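PDB 5HZD: 3' terminal uridylyl transferase from Trypanosoma brucei, which adds uridines from UTP to the 3'-hydroxyl of guide RNAs, ribosomal RNAs and some mRNAs during mitochondrial RNA editing. Local coordinates for residues A[42-47]-A[406-411]; A[322-327]-A[488-493]; A[90-95]-A[245-250]; A[71-76]-A[376-381]. One frame throughout, in Å; residues are numbered along the deposited sequence. Where two conformers were deposited one is given.

Interaction 1 (A[42-47]-A[406-411])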
loop_
_atom_site.group_PDB
_atom_site.type_symbol
_atom_site.label_atom_id
_atom_site.label_comp_id
_atom_site.label_asym_id
_atom_site.label_seq_id
_atom_site.Cartn_x
_atom_site.Cartn_y
_atom_site.Cartn_z
ATOM N N ARG A 42 -11.763 -8.465 -31.410
ATOM C CA ARG A 42 -11.643 -8.493 -32.864
ATOM C C ARG A 42 -10.710 -7.409 -33.385
ATOM O O ARG A 42 -9.879 -7.672 -34.264
ATOM C CB ARG A 42 -13.022 -8.377 -33.532
ATOM C CG ARG A 42 -13.776 -9.704 -33.667
ATOM C CD ARG A 42 -15.004 -9.586 -34.595
ATOM N NE ARG A 42 -16.094 -8.828 -33.983
ATOM C CZ ARG A 42 -16.285 -7.522 -34.144
ATOM N NH1 ARG A 42 -15.463 -6.815 -34.913
ATOM N NH2 ARG A 42 -17.301 -6.918 -33.536
ATOM N N ILE A 43 -10.835 -6.194 -32.850
ATOM C CA ILE A 43 -9.931 -5.105 -33.246
ATOM C C ILE A 43 -8.479 -5.457 -32.947
ATOM O O ILE A 43 -7.605 -5.327 -33.815
ATOM C CB ILE A 43 -10.333 -3.753 -32.629
ATOM C CG1 ILE A 43 -11.702 -3.337 -33.173
ATOM C CG2 ILE A 43 -9.291 -2.685 -32.964
ATOM C CD1 ILE A 43 -12.349 -2.185 -32.450
ATOM N N ALA A 44 -8.211 -5.934 -31.733
ATOM C CA ALA A 44 -6.836 -6.260 -31.366
ATOM C C ALA A 44 -6.315 -7.436 -32.183
ATOM O O ALA A 44 -5.141 -7.464 -32.536
ATOM C CB ALA A 44 -6.729 -6.546 -29.882
ATOM N N GLN A 45 -7.179 -8.399 -32.503
ATOM C CA GLN A 45 -6.770 -9.537 -33.343
ATOM C C GLN A 45 -6.368 -9.152 -34.760
ATOM O O GLN A 45 -5.593 -9.877 -35.401
ATOM C CB GLN A 45 -7.857 -10.600 -33.431
ATOM C CG GLN A 45 -7.850 -11.555 -32.260
ATOM C CD GLN A 45 -9.069 -12.438 -32.244
ATOM O OE1 GLN A 45 -10.107 -12.090 -32.806
ATOM N NE2 GLN A 45 -8.951 -13.596 -31.609
ATOM N N LYS A 46 -6.893 -8.038 -35.262
ATOM C CA LYS A 46 -6.474 -7.559 -36.581
ATOM C C LYS A 46 -5.019 -7.098 -36.523
ATOM O O LYS A 46 -4.261 -7.249 -37.481
ATOM C CB LYS A 46 -7.362 -6.412 -37.061
ATOM C CG LYS A 46 -8.831 -6.762 -37.121
ATOM C CD LYS A 46 -9.094 -7.938 -38.050
ATOM C CE LYS A 46 -10.328 -8.724 -37.610
ATOM N NZ LYS A 46 -10.090 -9.430 -36.312
ATOM N N LEU A 47 -4.639 -6.532 -35.387
ATOM C CA LEU A 47 -3.293 -5.993 -35.203
ATOM C C LEU A 47 -2.226 -7.065 -35.003
ATOM O O LEU A 47 -1.061 -6.876 -35.358
ATOM C CB LEU A 47 -3.291 -4.962 -34.062
ATOM C CG LEU A 47 -3.936 -3.646 -34.527
ATOM C CD1 LEU A 47 -4.361 -2.778 -33.361
ATOM C CD2 LEU A 47 -2.972 -2.870 -35.420
ATOM N N TYR A 406 -0.423 -9.885 -21.965
ATOM C CA TYR A 406 -1.591 -10.473 -21.322
ATOM C C TYR A 406 -2.771 -10.634 -22.248
ATOM O O TYR A 406 -3.710 -11.372 -21.937
ATOM C CB TYR A 406 -1.940 -9.726 -20.035
ATOM C CG TYR A 406 -0.942 -10.048 -18.942
ATOM C CD1 TYR A 406 -0.814 -11.354 -18.464
ATOM C CD2 TYR A 406 -0.114 -9.051 -18.404
ATOM C CE1 TYR A 406 0.103 -11.672 -17.465
ATOM C CE2 TYR A 406 0.809 -9.362 -17.381
ATOM C CZ TYR A 406 0.903 -10.669 -16.932
ATOM O OH TYR A 406 1.800 -10.996 -15.946
ATOM N N SER A 407 -2.742 -9.954 -23.389
ATOM C CA SER A 407 -3.819 -10.138 -24.347
ATOM C C SER A 407 -3.570 -11.320 -25.302
ATOM O O SER A 407 -4.521 -11.979 -25.721
ATOM C CB SER A 407 -4.052 -8.832 -25.155
ATOM O OG SER A 407 -4.513 -7.738 -24.352
ATOM N N PHE A 408 -2.307 -11.618 -25.620
ATOM C CA PHE A 408 -1.991 -12.606 -26.676
ATOM C C PHE A 408 -0.975 -13.679 -26.344
ATOM O O PHE A 408 -0.961 -14.731 -26.986
ATOM C CB PHE A 408 -1.546 -11.902 -27.974
ATOM C CG PHE A 408 -2.633 -11.117 -28.623
ATOM C CD1 PHE A 408 -3.712 -11.759 -29.198
ATOM C CD2 PHE A 408 -2.600 -9.731 -28.630
ATOM C CE1 PHE A 408 -4.747 -11.031 -29.779
ATOM C CE2 PHE A 408 -3.611 -9.000 -29.203
ATOM C CZ PHE A 408 -4.694 -9.645 -29.785
ATOM N N GLU A 409 -0.098 -13.436 -25.382
ATOM C CA GLU A 409 1.000 -14.364 -25.134
ATOM C C GLU A 409 0.764 -15.242 -23.912
ATOM O O GLU A 409 0.905 -16.477 -23.973
ATOM C CB GLU A 409 2.284 -13.577 -24.917
ATOM C CG GLU A 409 2.674 -12.649 -26.030
ATOM C CD GLU A 409 4.035 -12.065 -25.761
ATOM O OE1 GLU A 409 4.141 -10.837 -25.593
ATOM O OE2 GLU A 409 5.000 -12.858 -25.657
ATOM N N PHE A 410 0.395 -14.614 -22.797
ATOM C CA PHE A 410 0.197 -15.386 -21.564
ATOM C C PHE A 410 -0.966 -16.370 -21.697
ATOM O O PHE A 410 -2.048 -16.011 -22.176
ATOM C CB PHE A 410 -0.024 -14.447 -20.358
ATOM C CG PHE A 410 -0.167 -15.203 -19.078
ATOM C CD1 PHE A 410 0.933 -15.839 -18.525
ATOM C CD2 PHE A 410 -1.406 -15.332 -18.471
ATOM C CE1 PHE A 410 0.811 -16.606 -17.360
ATOM C CE2 PHE A 410 -1.547 -16.103 -17.306
ATOM C CZ PHE A 410 -0.445 -16.748 -16.759
ATOM N N ASP A 411 -0.746 -17.605 -21.238
ATOM C CA ASP A 411 -1.770 -18.644 -21.366
ATOM C C ASP A 411 -2.653 -18.631 -20.124
ATOM O O ASP A 411 -2.412 -19.374 -19.165
ATOM C CB ASP A 411 -1.131 -20.008 -21.556
ATOM C CG ASP A 411 -2.141 -21.077 -21.939
ATOM O OD1 ASP A 411 -3.365 -20.881 -21.710
ATOM O OD2 ASP A 411 -1.702 -22.105 -22.494
#

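Interaction 2 (A[322-327]-A[488-493]). With SO4 (sulfate ion), chain E.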
loop_
_atom_site.group_PDB
_atom_site.type_symbol
_atom_site.label_atom_id
_atom_site.label_comp_id
_atom_site.label_asym_id
_atom_site.label_seq_id
_atom_site.Cartn_x
_atom_site.Cartn_y
_atom_site.Cartn_z
ATOM N N LYS A 322 -7.563 0.622 -11.447
ATOM C CA LYS A 322 -8.699 1.144 -10.681
ATOM C C LYS A 322 -9.720 1.815 -11.596
ATOM O O LYS A 322 -10.930 1.571 -11.481
ATOM C CB LYS A 322 -8.219 2.099 -9.592
ATOM C CG LYS A 322 -7.506 1.346 -8.481
ATOM C CD LYS A 322 -7.318 2.169 -7.243
ATOM C CE LYS A 322 -6.845 1.296 -6.089
ATOM N NZ LYS A 322 -7.884 0.291 -5.673
ATOM N N THR A 323 -9.263 2.630 -12.541
ATOM C CA THR A 323 -10.193 3.321 -13.424
ATOM C C THR A 323 -10.953 2.363 -14.331
ATOM O O THR A 323 -12.125 2.586 -14.626
ATOM C CB THR A 323 -9.526 4.418 -14.288
ATOM O OG1 THR A 323 -8.680 3.826 -15.282
ATOM C CG2 THR A 323 -8.727 5.361 -13.425
ATOM N N SER A 324 -10.302 1.272 -14.745
ATOM C CA SER A 324 -10.928 0.323 -15.676
ATOM C C SER A 324 -11.785 -0.704 -14.939
ATOM O O SER A 324 -12.529 -1.453 -15.565
ATOM C CB SER A 324 -9.860 -0.420 -16.478
ATOM O OG SER A 324 -9.083 -1.235 -15.613
ATOM N N GLY A 325 -11.674 -0.739 -13.615
ATOM C CA GLY A 325 -12.434 -1.682 -12.802
ATOM C C GLY A 325 -11.831 -3.055 -12.561
ATOM O O GLY A 325 -12.440 -3.895 -11.889
ATOM N N VAL A 326 -10.633 -3.306 -13.070
ATOM C CA VAL A 326 -10.036 -4.631 -12.880
ATOM C C VAL A 326 -9.395 -4.764 -11.498
ATOM O O VAL A 326 -9.119 -5.858 -11.018
ATOM C CB VAL A 326 -8.984 -4.946 -13.963
ATOM C CG1 VAL A 326 -9.556 -4.761 -15.338
ATOM C CG2 VAL A 326 -7.778 -4.106 -13.804
ATOM N N ASN A 327 -9.142 -3.611 -10.863
ATOM C CA ASN A 327 -8.628 -3.547 -9.495
ATOM C C ASN A 327 -9.797 -3.015 -8.663
ATOM O O ASN A 327 -10.126 -1.837 -8.728
ATOM C CB ASN A 327 -7.434 -2.589 -9.449
ATOM C CG ASN A 327 -6.860 -2.372 -8.043
ATOM O OD1 ASN A 327 -7.486 -2.678 -7.029
ATOM N ND2 ASN A 327 -5.649 -1.830 -7.989
ATOM N N ARG A 488 -10.389 -9.304 -19.427
ATOM C CA ARG A 488 -9.785 -9.400 -20.752
ATOM C C ARG A 488 -10.166 -8.208 -21.620
ATOM O O ARG A 488 -9.341 -7.728 -22.397
ATOM C CB ARG A 488 -10.177 -10.696 -21.462
ATOM C CG ARG A 488 -9.637 -11.984 -20.790
ATOM C CD ARG A 488 -8.101 -12.044 -20.682
ATOM N NE ARG A 488 -7.454 -12.082 -21.996
ATOM C CZ ARG A 488 -7.295 -13.176 -22.748
ATOM N NH1 ARG A 488 -7.751 -14.374 -22.355
ATOM N NH2 ARG A 488 -6.664 -13.081 -23.909
ATOM N N THR A 489 -11.417 -7.758 -21.531
ATOM C CA THR A 489 -11.865 -6.574 -22.287
ATOM C C THR A 489 -10.963 -5.385 -22.016
ATOM O O THR A 489 -10.504 -4.709 -22.962
ATOM C CB THR A 489 -13.302 -6.135 -21.921
ATOM O OG1 THR A 489 -14.223 -7.175 -22.268
ATOM C CG2 THR A 489 -13.717 -4.891 -22.690
ATOM N N GLU A 490 -10.709 -5.137 -20.731
ATOM C CA GLU A 490 -9.880 -3.992 -20.351
ATOM C C GLU A 490 -8.423 -4.141 -20.788
ATOM O O GLU A 490 -7.768 -3.131 -21.117
ATOM C CB GLU A 490 -9.989 -3.685 -18.850
ATOM C CG GLU A 490 -11.430 -3.349 -18.383
ATOM C CD GLU A 490 -12.109 -2.235 -19.186
ATOM O OE1 GLU A 490 -11.435 -1.261 -19.618
ATOM O OE2 GLU A 490 -13.355 -2.331 -19.416
ATOM N N LEU A 491 -7.906 -5.367 -20.828
ATOM C CA LEU A 491 -6.527 -5.540 -21.310
ATOM C C LEU A 491 -6.467 -5.220 -22.809
ATOM O O LEU A 491 -5.515 -4.564 -23.264
ATOM C CB LEU A 491 -6.061 -6.962 -21.013
ATOM C CG LEU A 491 -5.807 -7.206 -19.531
ATOM C CD1 LEU A 491 -5.794 -8.705 -19.256
ATOM C CD2 LEU A 491 -4.479 -6.580 -19.077
ATOM N N TYR A 492 -7.475 -5.636 -23.584
ATOM C CA TYR A 492 -7.485 -5.275 -25.005
ATOM C C TYR A 492 -7.601 -3.773 -25.147
ATOM O O TYR A 492 -6.954 -3.190 -26.019
ATOM C CB TYR A 492 -8.669 -5.903 -25.773
ATOM C CG TYR A 492 -8.659 -7.391 -25.884
ATOM C CD1 TYR A 492 -7.578 -8.056 -26.445
ATOM C CD2 TYR A 492 -9.762 -8.132 -25.475
ATOM C CE1 TYR A 492 -7.577 -9.444 -26.563
ATOM C CE2 TYR A 492 -9.776 -9.517 -25.580
ATOM C CZ TYR A 492 -8.688 -10.160 -26.131
ATOM O OH TYR A 492 -8.681 -11.536 -26.234
ATOM N N ARG A 493 -8.444 -3.131 -24.322
ATOM C CA ARG A 493 -8.671 -1.703 -24.419
ATOM C C ARG A 493 -7.366 -0.962 -24.108
ATOM O O ARG A 493 -7.025 0.013 -24.802
ATOM C CB ARG A 493 -9.787 -1.272 -23.474
ATOM C CG ARG A 493 -10.309 0.105 -23.787
ATOM C CD ARG A 493 -11.249 0.702 -22.760
ATOM N NE ARG A 493 -12.200 -0.233 -22.169
ATOM C CZ ARG A 493 -13.400 -0.554 -22.654
ATOM N NH1 ARG A 493 -13.876 -0.060 -23.805
ATOM N NH2 ARG A 493 -14.134 -1.408 -21.968
HETATM S S SO4 E . -13.883 1.831 -26.757
HETATM O O1 SO4 E . -15.072 1.262 -26.123
HETATM O O2 SO4 E . -12.669 1.390 -26.056
HETATM O O3 SO4 E . -13.974 3.292 -26.699
HETATM O O4 SO4 E . -13.841 1.388 -28.152
#

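Interaction 3 (A[90-95]-A[245-250])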
loop_
_atom_site.group_PDB
_atom_site.type_symbol
_atom_site.label_atom_id
_atom_site.label_comp_id
_atom_site.label_asym_id
_atom_site.label_seq_id
_atom_site.Cartn_x
_atom_site.Cartn_y
_atom_site.Cartn_z
ATOM N N ARG A 90 6.060 8.146 12.117
ATOM C CA ARG A 90 6.325 6.795 12.603
ATOM C C ARG A 90 6.943 6.857 13.997
ATOM O O ARG A 90 6.535 6.117 14.881
ATOM C CB ARG A 90 7.318 6.067 11.661
ATOM C CG ARG A 90 7.448 4.557 11.952
ATOM C CD ARG A 90 8.811 4.000 11.480
ATOM N NE ARG A 90 9.840 4.735 12.192
ATOM C CZ ARG A 90 10.204 4.452 13.429
ATOM N NH1 ARG A 90 9.667 3.389 14.059
ATOM N NH2 ARG A 90 11.087 5.235 14.036
ATOM N N ALA A 91 7.943 7.731 14.187
ATOM C CA ALA A 91 8.579 7.844 15.493
ATOM C C ALA A 91 7.585 8.336 16.520
ATOM O O ALA A 91 7.613 7.876 17.678
ATOM C CB ALA A 91 9.794 8.764 15.424
ATOM N N GLN A 92 6.707 9.253 16.121
ATOM C CA GLN A 92 5.646 9.740 17.027
ATOM C C GLN A 92 4.729 8.608 17.461
ATOM O O GLN A 92 4.437 8.434 18.642
ATOM C CB GLN A 92 4.858 10.881 16.353
ATOM C CG GLN A 92 5.728 12.111 16.187
ATOM C CD GLN A 92 5.287 13.044 15.084
ATOM O OE1 GLN A 92 4.124 13.000 14.632
ATOM N NE2 GLN A 92 6.181 13.928 14.677
ATOM N N LEU A 93 4.275 7.813 16.497
ATOM C CA LEU A 93 3.412 6.688 16.819
ATOM C C LEU A 93 4.130 5.696 17.723
ATOM O O LEU A 93 3.519 5.141 18.641
ATOM C CB LEU A 93 2.910 6.000 15.540
ATOM C CG LEU A 93 1.939 4.848 15.829
ATOM C CD1 LEU A 93 0.651 5.285 16.553
ATOM C CD2 LEU A 93 1.561 4.177 14.473
ATOM N N GLU A 94 5.439 5.523 17.534
ATOM C CA GLU A 94 6.141 4.541 18.353
ATOM C C GLU A 94 6.164 4.964 19.803
ATOM O O GLU A 94 6.038 4.125 20.697
ATOM C CB GLU A 94 7.545 4.298 17.818
ATOM C CG GLU A 94 8.286 3.157 18.500
ATOM C CD GLU A 94 9.545 2.812 17.740
ATOM O OE1 GLU A 94 10.636 3.204 18.213
ATOM O OE2 GLU A 94 9.471 2.156 16.658
ATOM N N CYS A 95 6.254 6.262 20.068
ATOM C CA CYS A 95 6.165 6.792 21.440
ATOM C C CYS A 95 4.855 6.429 22.090
ATOM O O CYS A 95 4.779 6.123 23.288
ATOM C CB CYS A 95 6.254 8.310 21.415
ATOM S SG CYS A 95 7.820 8.986 20.923
ATOM N N GLU A 245 11.784 20.667 21.159
ATOM C CA GLU A 245 12.741 20.953 20.076
ATOM C C GLU A 245 12.246 20.487 18.707
ATOM O O GLU A 245 12.732 20.956 17.662
ATOM C CB GLU A 245 14.099 20.322 20.389
ATOM C CG GLU A 245 14.109 18.806 20.348
ATOM C CD GLU A 245 15.439 18.215 20.787
ATOM O OE1 GLU A 245 15.473 17.012 21.133
ATOM O OE2 GLU A 245 16.449 18.955 20.787
ATOM N N SER A 246 11.281 19.572 18.707
ATOM C CA SER A 246 10.775 19.002 17.462
ATOM C C SER A 246 9.353 18.513 17.686
ATOM O O SER A 246 8.901 18.407 18.820
ATOM C CB SER A 246 11.646 17.835 17.018
ATOM O OG SER A 246 11.457 16.712 17.858
ATOM N N THR A 247 8.649 18.225 16.598
ATOM C CA THR A 247 7.310 17.641 16.709
ATOM C C THR A 247 7.351 16.255 17.323
ATOM O O THR A 247 6.410 15.842 17.989
ATOM C CB THR A 247 6.624 17.563 15.326
ATOM O OG1 THR A 247 7.536 16.988 14.384
ATOM C CG2 THR A 247 6.226 18.955 14.848
ATOM N N THR A 248 8.418 15.499 17.090
ATOM C CA THR A 248 8.513 14.182 17.694
ATOM C C THR A 248 8.732 14.310 19.210
ATOM O O THR A 248 8.096 13.591 19.996
ATOM C CB THR A 248 9.619 13.341 17.038
ATOM O OG1 THR A 248 9.346 13.238 15.630
ATOM C CG2 THR A 248 9.647 11.955 17.614
ATOM N N ALA A 249 9.615 15.220 19.620
ATOM C CA ALA A 249 9.769 15.460 21.054
ATOM C C ALA A 249 8.456 15.915 21.680
ATOM O O ALA A 249 8.185 15.602 22.837
ATOM C CB ALA A 249 10.877 16.494 21.337
ATOM N N ALA A 250 7.638 16.649 20.930
ATOM C CA ALA A 250 6.378 17.145 21.466
ATOM C C ALA A 250 5.424 15.987 21.761
ATOM O O ALA A 250 4.738 15.985 22.781
ATOM C CB ALA A 250 5.737 18.153 20.530
#

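Interaction 4 (A[71-76]-A[376-381])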
loop_
_atom_site.group_PDB
_atom_site.type_symbol
_atom_site.label_atom_id
_atom_site.label_comp_id
_atom_site.label_asym_id
_atom_site.label_seq_id
_atom_site.Cartn_x
_atom_site.Cartn_y
_atom_site.Cartn_z
ATOM N N HIS A 71 5.687 11.290 -16.261
ATOM C CA HIS A 71 5.069 12.469 -15.652
ATOM C C HIS A 71 4.133 12.056 -14.518
ATOM O O HIS A 71 4.156 12.654 -13.437
ATOM C CB HIS A 71 4.315 13.311 -16.699
ATOM C CG HIS A 71 3.719 14.563 -16.133
ATOM N ND1 HIS A 71 4.399 15.759 -16.111
ATOM C CD2 HIS A 71 2.526 14.793 -15.537
ATOM C CE1 HIS A 71 3.643 16.681 -15.539
ATOM N NE2 HIS A 71 2.505 16.119 -15.176
ATOM N N VAL A 72 3.309 11.043 -14.761
ATOM C CA VAL A 72 2.434 10.504 -13.719
ATOM C C VAL A 72 3.270 10.017 -12.537
ATOM O O VAL A 72 2.955 10.309 -11.373
ATOM C CB VAL A 72 1.555 9.354 -14.240
ATOM C CG1 VAL A 72 0.796 8.712 -13.080
ATOM C CG2 VAL A 72 0.578 9.878 -15.277
ATOM N N ALA A 73 4.356 9.302 -12.818
ATOM C CA ALA A 73 5.204 8.782 -11.734
ATOM C C ALA A 73 5.854 9.913 -10.941
ATOM O O ALA A 73 6.010 9.821 -9.706
ATOM C CB ALA A 73 6.269 7.871 -12.327
ATOM N N ALA A 74 6.243 10.986 -11.624
ATOM C CA ALA A 74 6.865 12.127 -10.954
ATOM C C ALA A 74 5.919 12.775 -9.933
ATOM O O ALA A 74 6.373 13.261 -8.899
ATOM C CB ALA A 74 7.350 13.166 -11.972
ATOM N N GLN A 75 4.612 12.775 -10.207
ATOM C CA GLN A 75 3.648 13.315 -9.241
ATOM C C GLN A 75 3.573 12.539 -7.948
ATOM O O GLN A 75 3.100 13.074 -6.924
ATOM C CB GLN A 75 2.239 13.391 -9.841
ATOM C CG GLN A 75 2.189 14.064 -11.214
ATOM C CD GLN A 75 3.022 15.318 -11.278
ATOM O OE1 GLN A 75 2.847 16.244 -10.472
ATOM N NE2 GLN A 75 3.945 15.364 -12.240
ATOM N N ARG A 76 3.987 11.266 -7.971
ATOM C CA ARG A 76 3.972 10.472 -6.755
ATOM C C ARG A 76 5.239 10.706 -5.917
ATOM O O ARG A 76 5.294 10.309 -4.746
ATOM C CB ARG A 76 3.796 8.980 -7.078
ATOM C CG ARG A 76 2.354 8.551 -7.427
ATOM C CD ARG A 76 1.388 8.754 -6.241
ATOM N NE ARG A 76 0.618 7.556 -5.889
ATOM C CZ ARG A 76 0.869 6.786 -4.831
ATOM N NH1 ARG A 76 1.880 7.071 -4.028
ATOM N NH2 ARG A 76 0.110 5.723 -4.579
ATOM N N THR A 376 14.250 6.830 -2.695
ATOM C CA THR A 376 14.951 6.754 -3.974
ATOM C C THR A 376 14.151 7.580 -4.985
ATOM O O THR A 376 12.970 7.275 -5.221
ATOM C CB THR A 376 14.975 5.296 -4.502
ATOM O OG1 THR A 376 15.600 4.438 -3.527
ATOM C CG2 THR A 376 15.757 5.234 -5.799
ATOM N N PRO A 377 14.769 8.608 -5.585
ATOM C CA PRO A 377 14.052 9.445 -6.561
ATOM C C PRO A 377 13.506 8.606 -7.711
ATOM O O PRO A 377 14.156 7.644 -8.110
ATOM C CB PRO A 377 15.137 10.361 -7.145
ATOM C CG PRO A 377 16.305 10.257 -6.232
ATOM C CD PRO A 377 16.168 9.003 -5.403
ATOM N N MET A 378 12.330 8.982 -8.211
ATOM C CA MET A 378 11.715 8.309 -9.352
ATOM C C MET A 378 12.583 8.315 -10.608
ATOM O O MET A 378 12.565 7.338 -11.380
ATOM C CB MET A 378 10.339 8.945 -9.623
ATOM C CG MET A 378 9.410 8.116 -10.501
ATOM S SD MET A 378 9.060 6.472 -9.864
ATOM C CE MET A 378 8.328 6.817 -8.276
ATOM N N ILE A 379 13.332 9.406 -10.820
ATOM C CA ILE A 379 14.235 9.488 -11.957
ATOM C C ILE A 379 15.551 10.099 -11.476
ATOM O O ILE A 379 15.568 10.977 -10.603
ATOM C CB ILE A 379 13.614 10.294 -13.115
ATOM C CG1 ILE A 379 14.505 10.224 -14.356
ATOM C CG2 ILE A 379 13.376 11.734 -12.702
ATOM C CD1 ILE A 379 13.776 10.675 -15.652
ATOM N N ASP A 380 16.658 9.584 -12.013
ATOM C CA ASP A 380 17.985 10.074 -11.646
ATOM C C ASP A 380 18.093 11.537 -12.082
ATOM O O ASP A 380 17.993 11.849 -13.261
ATOM C CB ASP A 380 19.005 9.218 -12.397
ATOM C CG ASP A 380 20.450 9.575 -12.085
ATOM O OD1 ASP A 380 20.710 10.550 -11.353
ATOM O OD2 ASP A 380 21.332 8.859 -12.616
ATOM N N PRO A 381 18.302 12.443 -11.119
ATOM C CA PRO A 381 18.361 13.886 -11.368
ATOM C C PRO A 381 19.553 14.288 -12.227
ATOM O O PRO A 381 19.594 15.415 -12.717
ATOM C CB PRO A 381 18.533 14.467 -9.963
ATOM C CG PRO A 381 19.173 13.377 -9.190
ATOM C CD PRO A 381 18.501 12.133 -9.697
#

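Interaction 1 (A[42-47]-A[406-411])
Phe408 drives the far end of its ring against helix 37-47, where it meets the methyl of Ala44 and the backbone between Ala44 and Gln45. CZ does most of the touching: it lies 3.7 Å from Ala44 CB and 3.5 Å from Ala44 O. Gln45 N, 3.9 Å from Phe408 CZ, sits at the ring edge and close to its plane, whereas the Ala44 carbonyl oxygen comes in obliquely. With CG anti to its own carbonyl carbon (chi1 -67°), the Phe408 ring is carried out from the last turns of helix 385-409 and spans a wide backbone gap, the closest alpha carbons, Ala44 CA and Ser407 CA, being 8.6 Å apart. Gln45 borders the ring on one side; its CG is 4.0 Å from Phe408 CE1, its chain is extended, and the amide and ring planes are 26° apart. No hydrogen bond joins the two segments, and the contact is one of van der Waals packing. Tyr404 meets the Phe408 ring with the planes at about 45°. Helix 481-497 packs beside both partners, Tyr492 touching Ala44 and Ser407, so that helix 37-47, which follows the zinc finger, leans on two helices at once.

Interaction 2 (A[322-327]-A[488-493])
Glu490 lays its aliphatic stem against the end of helix 310-324, touching Ser324 and Val326. Its CB packs 3.7 Å from Val326 CG1, while its CG lies 3.6 Å from Ser324 O. Farther along, the carboxylate oxygen Glu490 OE1 is 3.6 Å from Ser324 CB, a van der Waals approach to carbon; Ser324 OG is instead hydrogen-bonded to Trp320 O. The bend of the glutamate at chi2 (-53°) lets stem and carboxylate both lie along Ser324. Helix 310-324 ends here: Gly325 leaves helical geometry with positive phi (88°), and the chain turns to bring Val326 back to helix 481-497. This turn belongs to the UTP-binding part of the enzyme. Lys322 is a UTP ligand, and Asn327 hydrogen-bonds through ND2 to Ser336, another UTP-binding residue. In the next shell, Arg493 holds the Glu490 carboxylate side-on from one helical turn later. Its NE is 2.9 Å from Glu490 OE1 and its NH2 2.8 Å from Glu490 OE2, two nearly straight hydrogen bonds of a salt bridge, lying in the guanidinium plane and meeting the syn sides of the oxygens, though about 30° out of the carboxylate plane. The paired grip fixes the rotation of the carboxylate and should offset its charge. Beyond it, Arg493 NH1 donates to SO4 O2 at 2.9 Å. Arg39 NH2 also binds this sulfate, probably taken up from the crystallisation liquor, and Leu40 of helix 37-47 touches the Arg493 side chain.

Interaction 3 (A[90-95]-A[245-250])
Gln92, within helix 80-100, and Thr248, in the first turn of helix 247-254, bring their backbones close, with alpha carbons 5.3 Å apart. Beside this close approach, Ala91 CB meets Thr248 CG2 at 3.9 Å. Gln92 reaches along the start of the second helix, its CG 3.8 Å from Thr248 CA and its extended chain crossing both threonines at a slant. At its end NE2 makes a weak hydrogen bond of 3.4 Å to Thr248 OG1, which chi1 of -58° places anti to the carbonyl carbon of Thr248. The stronger partners of the amide lie outside the two segments: OE1 accepts from Leu280 N, and NE2 donates to Glu279 OE1, an atom also hydrogen-bonded to Thr247 OG1. Both ends of the buried amide are thus satisfied, and its rotation is fixed. Behind Thr248 the helix start is closed by Ser246, whose OG accepts from Ala249 N at 3.0 Å in a nearly straight bond (171°). This is a classical serine N-cap, placed where strand 239-244 gives way to helix 247-254. The contact thereby docks the antiparallel four-stranded sheet unit against a helix of the nucleotidyltransferase palm, whose strands 105-109 and 124-129 are touched by Leu93 and Arg90 of the same helix.

Interaction 4 (A[71-76]-A[376-381])
Helix 59-76, whose C-terminal part belongs with the nucleotidyltransferase palm, meets the irregular connection between helices 336-349 and 385-409 through a small buried contact. Met378 of that connection packs upon Ala73, with Ala74 beside it. The closest approach is from the middle of the methionine, CG lying 3.6 Å from Ala73 CB; the sulphur SD follows at 4.0 Å from the same Ala73 CB. The terminal methyl bends round instead of running on, so that CE is 4.1 Å from Ala73 O. A first torsion of -163° sets CG opposite the backbone N, and bends at both chi2 and chi3 then fold the chain back over the helix surface. Small residues on the helix let the loop come near, Ala74 CA and Met378 CA being 6.4 Å apart. The side chains meet through carbon and sulphur, the methionine also lying against the Ala73 carbonyl oxygen; no hydrogen bond joins the segments. The loop is held in place from outside: Met378 N donates to Asp77 OD2, just past the end of the helix segment, and Arg311 binds the carbonyl oxygens of Thr376 and Pro377. Arg311 and Ile315 of helix 310-324 also touch the Met378 side chain, and Pro312 touches Ala73, so the loop's methionine packs where helix 59-76 and helix 310-324 meet. The Met378 side chain is about 9 Å from that of Ser111, which probably binds UTP. The arrangement is loop-on-helix packing near the nucleotide site, joining a helix that precedes the palm strands to the connection ahead of helix 385-409.

How the interactions relate
Interactions 1 and 2 are neighbours: helix 481-497 supplies half of interaction 2 and also packs against both sides of interaction 1, and Arg488 NH2 makes a weak hydrogen bond to Ser407 O between them. Interaction 3 lies far off, its centre about 53 Å from that of interaction 1 and on the opposite side of the chain's centre. Interaction 4 comes between, within about 8 Å of interaction 2 at the nearest atoms, and both use or touch helix 310-324. Interaction 4 is the more buried, methionine on alanine without a hydrogen bond between its segments; interactions 1, 2 and 3 are partly buried. Interaction 1 relies on an aromatic ring, interaction 2 on the stem of a glutamate whose charge is paired within its own helix, and interaction 3 on an amide and hydroxyls.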